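PDB 3LMD: geranylgeranyl pyrophosphate synthase from Corynebacterium glutamicum, which probably catalyses the metal-dependent elongation of allylic prenyl diphosphates with isopentenyl diphosphate in isoprenoid biosynthesis. Local coordinates for residues G233-I238 against T345-R350; T258-G263 against H299-L304; L270-E275 against A281-I286. All blocks are in the same frame, centred on the assembly; numbering follows the deposited sequence.

Interaction 1 is buried in the main helical bundle, where helices 219-246 and 335-349, distant in sequence, run side by side. Interactions 2 and 3 lie farther out, their centres about 11 Å apart and about 21 and 25 Å from that of interaction 1. Both fall, along the chain, inside the loop that interaction 1 closes. They adjoin each other: H299 of interaction 2 probably hydrogen-bonds through NE2 to E282 OE2 of interaction 3, and L304 packs on A272. Their chemistry follows depth. Interaction 2 is wholly apolar; interaction 1 adds one threonine hydroxyl at a ring edge, whereas the partly exposed interaction 3 adds arginine-to-carbonyl hydrogen bonds.

Interaction 1: residues G233-I238 against T345-R350; sequences GMIFQI and TFTVKR
T347 lays its CG2 methyl between two side chains of the facing helix, the F236 ring and the I235 branch. The setting is the all-helical bundle of the FPP/GGPP synthase family, in which the C-terminal helix 335-349 packs against the long helix 219-246. Over these short segments the two run nearly parallel, at 23°, with axes 9.8 Å apart at closest approach. The backbones come nearest at F236 and T347, whose CA atoms are 6.9 Å apart.

T347 meets both F236 and I235. Its OG1 lies beside the backbone N and trans to the carbonyl carbon (chi1 -56°), which leaves CG2 trans to N, and this methyl stands 3.8 Å from F236 CD1 and 4.0 Å from I235 CG2. In a separate contact one residue on, V348 offers its CG2 methyl to the same I235 branch, the CG2 atoms of V348 and I235 lying 3.8 Å apart. The I235 CG2 methyl therefore serves two residues of the opposite helix at once, and I235 passes both T347 and V348 at a slant.

F236 reaches the contact differently. Its CB leaves the backbone away from helix 335-349, and the ring returns because CG is placed trans to the carbonyl carbon (chi1 -73°); the F236 and T347 side chains cross at about a right angle.

Neighbouring helices complete the burial. F77 meets the F236 ring edge-to-face, S22 of helix 21-27 touches T347, and helix 309-328 supplies Y320 against I235 and V317 against V348.

The T347 hydroxyl is satisfied within its own helix by a hydrogen bond to L343 O. The same OG1 also sits at the rim of the F236 ring, near the ring plane and 3.4 Å from CE1, where the slightly positive C-H edge would suit an oxygen.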
loop_
_atom_site.group_PDB
_atom_site.type_symbol
_atom_site.label_atom_id
_atom_site.label_comp_id
_atom_site.label_asym_id
_atom_site.label_seq_id
_atom_site.Cartn_x
_atom_site.Cartn_y
_atom_site.Cartn_z
ATOM N N GLY A 233 -1.812 -23.434 3.927
ATOM C CA GLY A 233 -2.772 -22.362 3.511
ATOM C C GLY A 233 -3.884 -22.939 2.647
ATOM O O GLY A 233 -5.063 -22.577 2.809
ATOM N N MET A 234 -3.519 -23.808 1.695
ATOM C CA MET A 234 -4.536 -24.468 0.853
ATOM C C MET A 234 -5.474 -25.336 1.696
ATOM O O MET A 234 -6.693 -25.289 1.531
ATOM C CB MET A 234 -3.874 -25.314 -0.266
ATOM C CG MET A 234 -2.964 -24.528 -1.257
ATOM S SD MET A 234 -3.869 -23.248 -2.242
ATOM C CE MET A 234 -5.428 -24.200 -2.610
ATOM N N ILE A 235 -4.901 -26.153 2.579
ATOM C CA ILE A 235 -5.689 -27.015 3.446
ATOM C C ILE A 235 -6.662 -26.196 4.282
ATOM O O ILE A 235 -7.854 -26.519 4.336
ATOM C CB ILE A 235 -4.780 -27.865 4.339
ATOM C CG1 ILE A 235 -3.996 -28.872 3.484
ATOM C CG2 ILE A 235 -5.579 -28.568 5.460
ATOM C CD1 ILE A 235 -2.854 -29.572 4.303
ATOM N N PHE A 236 -6.188 -25.119 4.911
ATOM C CA PHE A 236 -7.088 -24.302 5.760
ATOM C C PHE A 236 -8.324 -23.836 5.000
ATOM O O PHE A 236 -9.433 -23.914 5.505
ATOM C CB PHE A 236 -6.366 -23.049 6.307
ATOM C CG PHE A 236 -5.364 -23.342 7.408
ATOM C CD1 PHE A 236 -5.363 -24.548 8.062
ATOM C CD2 PHE A 236 -4.438 -22.386 7.791
ATOM C CE1 PHE A 236 -4.436 -24.818 9.078
ATOM C CE2 PHE A 236 -3.516 -22.653 8.799
ATOM C CZ PHE A 236 -3.524 -23.872 9.437
ATOM N N GLN A 237 -8.112 -23.285 3.807
ATOM C CA GLN A 237 -9.207 -22.673 3.067
ATOM C C GLN A 237 -10.170 -23.738 2.491
ATOM O O GLN A 237 -11.372 -23.549 2.512
ATOM C CB GLN A 237 -8.665 -21.805 1.925
ATOM C CG GLN A 237 -9.782 -21.006 1.242
ATOM C CD GLN A 237 -10.455 -20.055 2.229
ATOM O OE1 GLN A 237 -9.822 -19.123 2.698
ATOM N NE2 GLN A 237 -11.720 -20.324 2.588
ATOM N N ILE A 238 -9.642 -24.829 1.939
ATOM C CA ILE A 238 -10.531 -25.845 1.404
ATOM C C ILE A 238 -11.343 -26.487 2.538
ATOM O O ILE A 238 -12.548 -26.726 2.398
ATOM C CB ILE A 238 -9.773 -26.929 0.603
ATOM C CG1 ILE A 238 -9.048 -26.277 -0.592
ATOM C CG2 ILE A 238 -10.813 -27.983 0.068
ATOM C CD1 ILE A 238 -8.072 -27.163 -1.281
ATOM N N THR A 345 -2.783 -31.904 10.426
ATOM C CA THR A 345 -3.574 -33.102 10.586
ATOM C C THR A 345 -4.872 -32.819 11.288
ATOM O O THR A 345 -5.912 -33.278 10.925
ATOM C CB THR A 345 -2.826 -34.156 11.362
ATOM O OG1 THR A 345 -1.732 -34.615 10.593
ATOM C CG2 THR A 345 -3.704 -35.267 11.587
ATOM N N PHE A 346 -4.786 -32.026 12.315
ATOM C CA PHE A 346 -5.959 -31.699 13.104
ATOM C C PHE A 346 -6.982 -30.982 12.227
ATOM O O PHE A 346 -8.193 -31.189 12.346
ATOM C CB PHE A 346 -5.566 -30.804 14.284
ATOM C CG PHE A 346 -6.729 -30.395 15.146
ATOM C CD1 PHE A 346 -7.142 -31.198 16.210
ATOM C CD2 PHE A 346 -7.416 -29.218 14.896
ATOM C CE1 PHE A 346 -8.226 -30.826 17.012
ATOM C CE2 PHE A 346 -8.504 -28.842 15.692
ATOM C CZ PHE A 346 -8.906 -29.645 16.748
ATOM N N THR A 347 -6.495 -30.125 11.347
ATOM C CA THR A 347 -7.390 -29.397 10.453
ATOM C C THR A 347 -8.067 -30.374 9.486
ATOM O O THR A 347 -9.270 -30.324 9.274
ATOM C CB THR A 347 -6.618 -28.316 9.656
ATOM O OG1 THR A 347 -5.947 -27.439 10.576
ATOM C CG2 THR A 347 -7.574 -27.503 8.775
ATOM N N VAL A 348 -7.289 -31.264 8.886
ATOM C CA VAL A 348 -7.887 -32.215 7.955
ATOM C C VAL A 348 -8.959 -33.064 8.674
ATOM O O VAL A 348 -10.037 -33.327 8.119
ATOM C CB VAL A 348 -6.818 -33.116 7.341
ATOM C CG1 VAL A 348 -7.453 -34.219 6.480
ATOM C CG2 VAL A 348 -5.787 -32.232 6.513
ATOM N N LYS A 349 -8.667 -33.452 9.913
ATOM C CA LYS A 349 -9.581 -34.284 10.717
ATOM C C LYS A 349 -10.905 -33.614 11.025
ATOM O O LYS A 349 -11.870 -34.282 11.391
ATOM C CB LYS A 349 -8.915 -34.716 12.021
ATOM C CG LYS A 349 -8.283 -36.089 11.948
ATOM C CD LYS A 349 -7.195 -36.285 12.990
ATOM C CE LYS A 349 -6.556 -37.663 12.807
ATOM N NZ LYS A 349 -5.359 -37.863 13.661
ATOM N N ARG A 350 -10.978 -32.296 10.890
ATOM C CA ARG A 350 -12.284 -31.648 11.030
ATOM C C ARG A 350 -13.300 -32.111 9.962
ATOM O O ARG A 350 -14.514 -31.968 10.160
ATOM C CB ARG A 350 -12.168 -30.131 10.931
ATOM C CG ARG A 350 -11.297 -29.451 11.980
ATOM C CD ARG A 350 -11.278 -27.948 11.691
ATOM N NE ARG A 350 -10.332 -27.252 12.555
ATOM C CZ ARG A 350 -10.655 -26.701 13.726
ATOM N NH1 ARG A 350 -11.908 -26.762 14.174
ATOM N NH2 ARG A 350 -9.725 -26.086 14.451
#

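Interaction 2: residues T258-G263 against H299-L304; sequences TDLREG and HVLELL
L260 CD1 makes the closest contacts with segment 299-304, and it lodges among three side chains. L301 CD2 is closest, 3.6 Å from L260 CD1, the two leucines passing at a slant. L304 approaches end-on, its CD1 methyl 4.0 Å from L260 CD1, and V300 CG1 is also 4.0 Å from L260 CD1. V300, L301 and L304 belong to one stripe of the helix, spaced i, i+1 and i+4. The L260 CB points toward them, and CG trans to its carbonyl carbon (chi1 -73°) carries the methyl among them.

The short helix axes cross steeply, at 119° and 11.2 Å, and across that separation L260 alone of segment 258-263 touches segment 299-304. Helix 258-262 ends in a Schellman motif: G263 takes a positive phi of 85°, and its N bonds to L260 O at 2.8 Å, turning the chain three residues past L260.

The other end of this helix is tied to the aspartate-rich motif near the end of helix 219-246, of the DDxxD type familiar in prenyl synthases: D259 N bonds to D244 OD2, and the D259 side chain touches D241. F265 packs on L260, while I245 backs both L301 and L304. E302, seen to bind calcium in a crystal structure of this protein though no ion is bound to this chain here, projects from helix 294-306 without touching segment 258-263; its carbonyl O accepts a hydrogen bond from S305 OG, and S305 is a ligand of the same calcium.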
loop_
_atom_site.group_PDB
_atom_site.type_symbol
_atom_site.label_atom_id
_atom_site.label_comp_id
_atom_site.label_asym_id
_atom_site.label_seq_id
_atom_site.Cartn_x
_atom_site.Cartn_y
_atom_site.Cartn_z
ATOM N N THR A 258 -23.450 -20.142 3.654
ATOM C CA THR A 258 -23.472 -18.694 3.432
ATOM C C THR A 258 -22.728 -18.232 2.156
ATOM O O THR A 258 -23.101 -17.222 1.556
ATOM C CB THR A 258 -23.014 -17.923 4.700
ATOM O OG1 THR A 258 -21.588 -17.962 4.803
ATOM C CG2 THR A 258 -23.619 -18.562 5.953
ATOM N N ASP A 259 -21.701 -18.971 1.728
ATOM C CA ASP A 259 -21.022 -18.685 0.442
ATOM C C ASP A 259 -22.008 -18.771 -0.738
ATOM O O ASP A 259 -22.005 -17.932 -1.652
ATOM C CB ASP A 259 -19.860 -19.667 0.187
ATOM C CG ASP A 259 -18.652 -19.427 1.090
ATOM O OD1 ASP A 259 -18.358 -18.254 1.378
ATOM O OD2 ASP A 259 -17.981 -20.416 1.497
ATOM N N LEU A 260 -22.838 -19.806 -0.731
ATOM C CA LEU A 260 -23.807 -20.000 -1.813
ATOM C C LEU A 260 -24.679 -18.776 -2.057
ATOM O O LEU A 260 -24.834 -18.337 -3.199
ATOM C CB LEU A 260 -24.696 -21.208 -1.522
ATOM C CG LEU A 260 -23.983 -22.540 -1.688
ATOM C CD1 LEU A 260 -24.821 -23.670 -1.102
ATOM C CD2 LEU A 260 -23.688 -22.763 -3.160
ATOM N N ARG A 261 -25.263 -18.242 -0.985
ATOM C CA ARG A 261 -26.127 -17.060 -1.076
ATOM C C ARG A 261 -25.441 -15.907 -1.820
ATOM O O ARG A 261 -26.064 -15.207 -2.622
ATOM C CB ARG A 261 -26.567 -16.619 0.325
ATOM C CG ARG A 261 -27.201 -17.737 1.152
ATOM C CD ARG A 261 -27.714 -17.233 2.496
ATOM N NE ARG A 261 -28.298 -18.293 3.321
ATOM C CZ ARG A 261 -29.599 -18.581 3.370
ATOM N NH1 ARG A 261 -30.468 -17.899 2.631
ATOM N NH2 ARG A 261 -30.035 -19.558 4.154
ATOM N N GLU A 262 -24.147 -15.735 -1.564
ATOM C CA GLU A 262 -23.356 -14.688 -2.207
ATOM C C GLU A 262 -23.110 -14.936 -3.684
ATOM O O GLU A 262 -22.741 -14.018 -4.410
ATOM C CB GLU A 262 -21.992 -14.581 -1.534
ATOM C CG GLU A 262 -22.006 -14.811 -0.043
ATOM C CD GLU A 262 -21.959 -13.519 0.731
ATOM O OE1 GLU A 262 -22.642 -12.558 0.315
ATOM O OE2 GLU A 262 -21.233 -13.465 1.748
ATOM N N GLY A 263 -23.278 -16.175 -4.135
ATOM C CA GLY A 263 -22.855 -16.524 -5.493
ATOM C C GLY A 263 -21.374 -16.883 -5.516
ATOM O O GLY A 263 -20.733 -16.862 -6.574
ATOM N N HIS A 299 -32.230 -26.445 -0.988
ATOM C CA HIS A 299 -32.363 -27.474 -2.005
ATOM C C HIS A 299 -30.975 -27.741 -2.612
ATOM O O HIS A 299 -30.579 -28.883 -2.797
ATOM C CB HIS A 299 -33.377 -27.042 -3.077
ATOM C CG HIS A 299 -33.566 -28.046 -4.175
ATOM N ND1 HIS A 299 -33.854 -29.372 -3.929
ATOM C CD2 HIS A 299 -33.507 -27.916 -5.522
ATOM C CE1 HIS A 299 -33.956 -30.020 -5.079
ATOM N NE2 HIS A 299 -33.747 -29.160 -6.062
ATOM N N VAL A 300 -30.235 -26.676 -2.898
ATOM C CA VAL A 300 -28.859 -26.802 -3.374
ATOM C C VAL A 300 -27.958 -27.556 -2.386
ATOM O O VAL A 300 -27.233 -28.473 -2.777
ATOM C CB VAL A 300 -28.248 -25.444 -3.710
ATOM C CG1 VAL A 300 -26.754 -25.605 -4.074
ATOM C CG2 VAL A 300 -29.012 -24.811 -4.848
ATOM N N LEU A 301 -28.012 -27.187 -1.110
ATOM C CA LEU A 301 -27.259 -27.913 -0.085
ATOM C C LEU A 301 -27.636 -29.397 -0.055
ATOM O O LEU A 301 -26.802 -30.252 0.210
ATOM C CB LEU A 301 -27.490 -27.297 1.303
ATOM C CG LEU A 301 -26.890 -25.904 1.554
ATOM C CD1 LEU A 301 -27.440 -25.289 2.855
ATOM C CD2 LEU A 301 -25.358 -25.953 1.581
ATOM N N GLU A 302 -28.900 -29.713 -0.299
ATOM C CA GLU A 302 -29.291 -31.128 -0.365
ATOM C C GLU A 302 -28.703 -31.810 -1.597
ATOM O O GLU A 302 -28.129 -32.900 -1.488
ATOM C CB GLU A 302 -30.826 -31.285 -0.345
ATOM C CG GLU A 302 -31.301 -32.725 -0.327
ATOM C CD GLU A 302 -30.673 -33.545 0.799
ATOM O OE1 GLU A 302 -30.603 -33.033 1.941
ATOM O OE2 GLU A 302 -30.255 -34.705 0.547
ATOM N N LEU A 303 -28.820 -31.173 -2.766
ATOM C CA LEU A 303 -28.187 -31.692 -3.979
ATOM C C LEU A 303 -26.662 -31.908 -3.797
ATOM O O LEU A 303 -26.123 -32.936 -4.173
ATOM C CB LEU A 303 -28.436 -30.728 -5.153
ATOM C CG LEU A 303 -29.905 -30.670 -5.632
ATOM C CD1 LEU A 303 -30.068 -29.550 -6.646
ATOM C CD2 LEU A 303 -30.284 -32.001 -6.260
ATOM N N LEU A 304 -25.983 -30.927 -3.222
ATOM C CA LEU A 304 -24.539 -31.061 -2.955
ATOM C C LEU A 304 -24.247 -32.286 -2.085
ATOM O O LEU A 304 -23.316 -33.034 -2.367
ATOM C CB LEU A 304 -24.010 -29.760 -2.288
ATOM C CG LEU A 304 -23.953 -28.586 -3.268
ATOM C CD1 LEU A 304 -23.709 -27.249 -2.533
ATOM C CD2 LEU A 304 -22.862 -28.831 -4.297
#

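Interaction 3: residues L270-E275 against A281-I286; sequences LYALRE and AELRDI
The R284 guanidinium turns its edge to the C-terminal end of helix 267-274, with the carbonyl oxygens of L273 and E275 in its plane. One face, toward its rim, is covered by A281 N of the arginine's own helix. NH2 does most of the work. It donates to L273 O at 2.9 Å, nearly straight (164°). The same R284 NH2 donates to E275 O at 2.7 Å, straighter still (171°), while R284 NH1 adds a weak bond of 3.3 Å to E275 O. At both acceptors the nitrogen stands above the carbonyl plane. Two acceptor oxygens lying in the guanidinium plane should limit rotation of the group, and carbonyls at a helix C-terminus would favour a cation.

A bend at chi3 (-69°) folds the arginine tip back over the L273 carbonyl. The aliphatic part passes close as well, R284 CG lying 3.9 Å from L273 CD2.

Beneath this polar layer the packing is apolar. L273 CD2 lies 3.9 Å from L283 CB, and A272 CB meets L283 CD1 at 3.6 Å. Helix 294-306 adjoins this layer, L303 against L283. E275 is fixed from outside, OE2 by G308 N and OE1 by T277 OG1.

Consecutive helices, a link of a few residues, axes 8.5 Å apart and a steep angle between them make this a short interhelical turn between successive helices, resembling an alpha-alpha corner, at the periphery of the prenyl synthase fold.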
loop_
_atom_site.group_PDB
_atom_site.type_symbol
_atom_site.label_atom_id
_atom_site.label_comp_id
_atom_site.label_asym_id
_atom_site.label_seq_id
_atom_site.Cartn_x
_atom_site.Cartn_y
_atom_site.Cartn_z
ATOM N N LEU A 270 -17.897 -26.553 -7.175
ATOM C CA LEU A 270 -17.364 -26.557 -8.530
ATOM C C LEU A 270 -17.183 -27.993 -9.031
ATOM O O LEU A 270 -17.425 -28.286 -10.192
ATOM C CB LEU A 270 -16.014 -25.829 -8.602
ATOM C CG LEU A 270 -16.114 -24.346 -8.176
ATOM C CD1 LEU A 270 -14.692 -23.727 -8.047
ATOM C CD2 LEU A 270 -16.957 -23.600 -9.208
ATOM N N TYR A 271 -16.706 -28.878 -8.172
ATOM C CA TYR A 271 -16.619 -30.300 -8.560
ATOM C C TYR A 271 -18.015 -30.885 -8.899
ATOM O O TYR A 271 -18.179 -31.578 -9.924
ATOM C CB TYR A 271 -16.002 -31.092 -7.420
ATOM C CG TYR A 271 -14.485 -31.086 -7.423
ATOM C CD1 TYR A 271 -13.761 -31.352 -8.585
ATOM C CD2 TYR A 271 -13.788 -30.850 -6.266
ATOM C CE1 TYR A 271 -12.368 -31.366 -8.568
ATOM C CE2 TYR A 271 -12.399 -30.855 -6.244
ATOM C CZ TYR A 271 -11.704 -31.113 -7.388
ATOM O OH TYR A 271 -10.327 -31.131 -7.327
ATOM N N ALA A 272 -19.002 -30.593 -8.055
ATOM C CA ALA A 272 -20.378 -31.109 -8.260
ATOM C C ALA A 272 -20.948 -30.581 -9.566
ATOM O O ALA A 272 -21.577 -31.319 -10.321
ATOM C CB ALA A 272 -21.288 -30.741 -7.077
ATOM N N LEU A 273 -20.699 -29.306 -9.858
ATOM C CA LEU A 273 -21.135 -28.699 -11.142
ATOM C C LEU A 273 -20.563 -29.338 -12.408
ATOM O O LEU A 273 -21.076 -29.113 -13.511
ATOM C CB LEU A 273 -20.781 -27.180 -11.158
ATOM C CG LEU A 273 -21.724 -26.308 -10.344
ATOM C CD1 LEU A 273 -21.104 -24.893 -10.127
ATOM C CD2 LEU A 273 -23.093 -26.214 -11.025
ATOM N N ARG A 274 -19.481 -30.093 -12.255
ATOM C CA ARG A 274 -18.776 -30.733 -13.367
ATOM C C ARG A 274 -19.383 -32.120 -13.661
ATOM O O ARG A 274 -19.155 -32.691 -14.708
ATOM C CB ARG A 274 -17.288 -30.870 -12.988
ATOM C CG ARG A 274 -16.304 -31.195 -14.111
ATOM C CD ARG A 274 -14.858 -31.304 -13.572
ATOM N NE ARG A 274 -14.707 -32.455 -12.677
ATOM C CZ ARG A 274 -13.589 -32.818 -12.048
ATOM N NH1 ARG A 274 -12.453 -32.131 -12.186
ATOM N NH2 ARG A 274 -13.613 -33.894 -11.274
ATOM N N GLU A 275 -20.165 -32.647 -12.732
ATOM C CA GLU A 275 -20.588 -34.065 -12.836
ATOM C C GLU A 275 -21.580 -34.322 -13.934
ATOM O O GLU A 275 -22.532 -33.550 -14.114
ATOM C CB GLU A 275 -21.206 -34.549 -11.529
ATOM C CG GLU A 275 -20.254 -34.646 -10.368
ATOM C CD GLU A 275 -21.018 -35.095 -9.103
ATOM O OE1 GLU A 275 -22.199 -35.534 -9.204
ATOM O OE2 GLU A 275 -20.437 -35.001 -8.044
ATOM N N ALA A 281 -26.477 -32.024 -13.374
ATOM C CA ALA A 281 -27.325 -31.283 -14.318
ATOM C C ALA A 281 -28.262 -30.310 -13.624
ATOM O O ALA A 281 -28.462 -29.171 -14.088
ATOM C CB ALA A 281 -28.120 -32.271 -15.256
ATOM N N GLU A 282 -28.835 -30.737 -12.504
ATOM C CA GLU A 282 -29.772 -29.910 -11.780
ATOM C C GLU A 282 -29.066 -28.729 -11.104
ATOM O O GLU A 282 -29.602 -27.621 -11.056
ATOM C CB GLU A 282 -30.549 -30.706 -10.716
ATOM C CG GLU A 282 -31.674 -29.844 -10.115
ATOM C CD GLU A 282 -32.631 -30.589 -9.195
ATOM O OE1 GLU A 282 -32.524 -31.831 -9.042
ATOM O OE2 GLU A 282 -33.503 -29.911 -8.614
ATOM N N LEU A 283 -27.868 -28.975 -10.582
ATOM C CA LEU A 283 -27.029 -27.908 -10.022
ATOM C C LEU A 283 -26.620 -26.886 -11.085
ATOM O O LEU A 283 -26.650 -25.673 -10.817
ATOM C CB LEU A 283 -25.775 -28.488 -9.316
ATOM C CG LEU A 283 -26.007 -29.135 -7.949
ATOM C CD1 LEU A 283 -24.761 -29.924 -7.503
ATOM C CD2 LEU A 283 -26.373 -28.105 -6.882
ATOM N N ARG A 284 -26.237 -27.350 -12.266
ATOM C CA ARG A 284 -25.896 -26.433 -13.362
ATOM C C ARG A 284 -27.104 -25.555 -13.725
ATOM O O ARG A 284 -26.961 -24.359 -13.965
ATOM C CB ARG A 284 -25.369 -27.164 -14.602
ATOM C CG ARG A 284 -23.935 -27.747 -14.464
ATOM C CD ARG A 284 -23.369 -28.337 -15.773
ATOM N NE ARG A 284 -24.058 -29.572 -16.212
ATOM C CZ ARG A 284 -23.810 -30.795 -15.748
ATOM N NH1 ARG A 284 -24.488 -31.833 -16.218
ATOM N NH2 ARG A 284 -22.886 -30.992 -14.815
ATOM N N ASP A 285 -28.284 -26.157 -13.761
ATOM C CA ASP A 285 -29.518 -25.418 -13.990
ATOM C C ASP A 285 -29.771 -24.350 -12.925
ATOM O O ASP A 285 -30.143 -23.224 -13.239
ATOM C CB ASP A 285 -30.700 -26.378 -14.023
ATOM C CG ASP A 285 -31.966 -25.716 -14.518
ATOM O OD1 ASP A 285 -31.910 -25.047 -15.573
ATOM O OD2 ASP A 285 -33.013 -25.865 -13.851
ATOM N N ILE A 286 -29.585 -24.704 -11.661
ATOM C CA ILE A 286 -29.895 -23.785 -10.584
ATOM C C ILE A 286 -28.843 -22.698 -10.332
ATOM O O ILE A 286 -29.199 -21.540 -10.099
ATOM C CB ILE A 286 -30.179 -24.528 -9.275
ATOM C CG1 ILE A 286 -31.378 -25.472 -9.462
ATOM C CG2 ILE A 286 -30.407 -23.521 -8.134
ATOM C CD1 ILE A 286 -31.651 -26.422 -8.267
#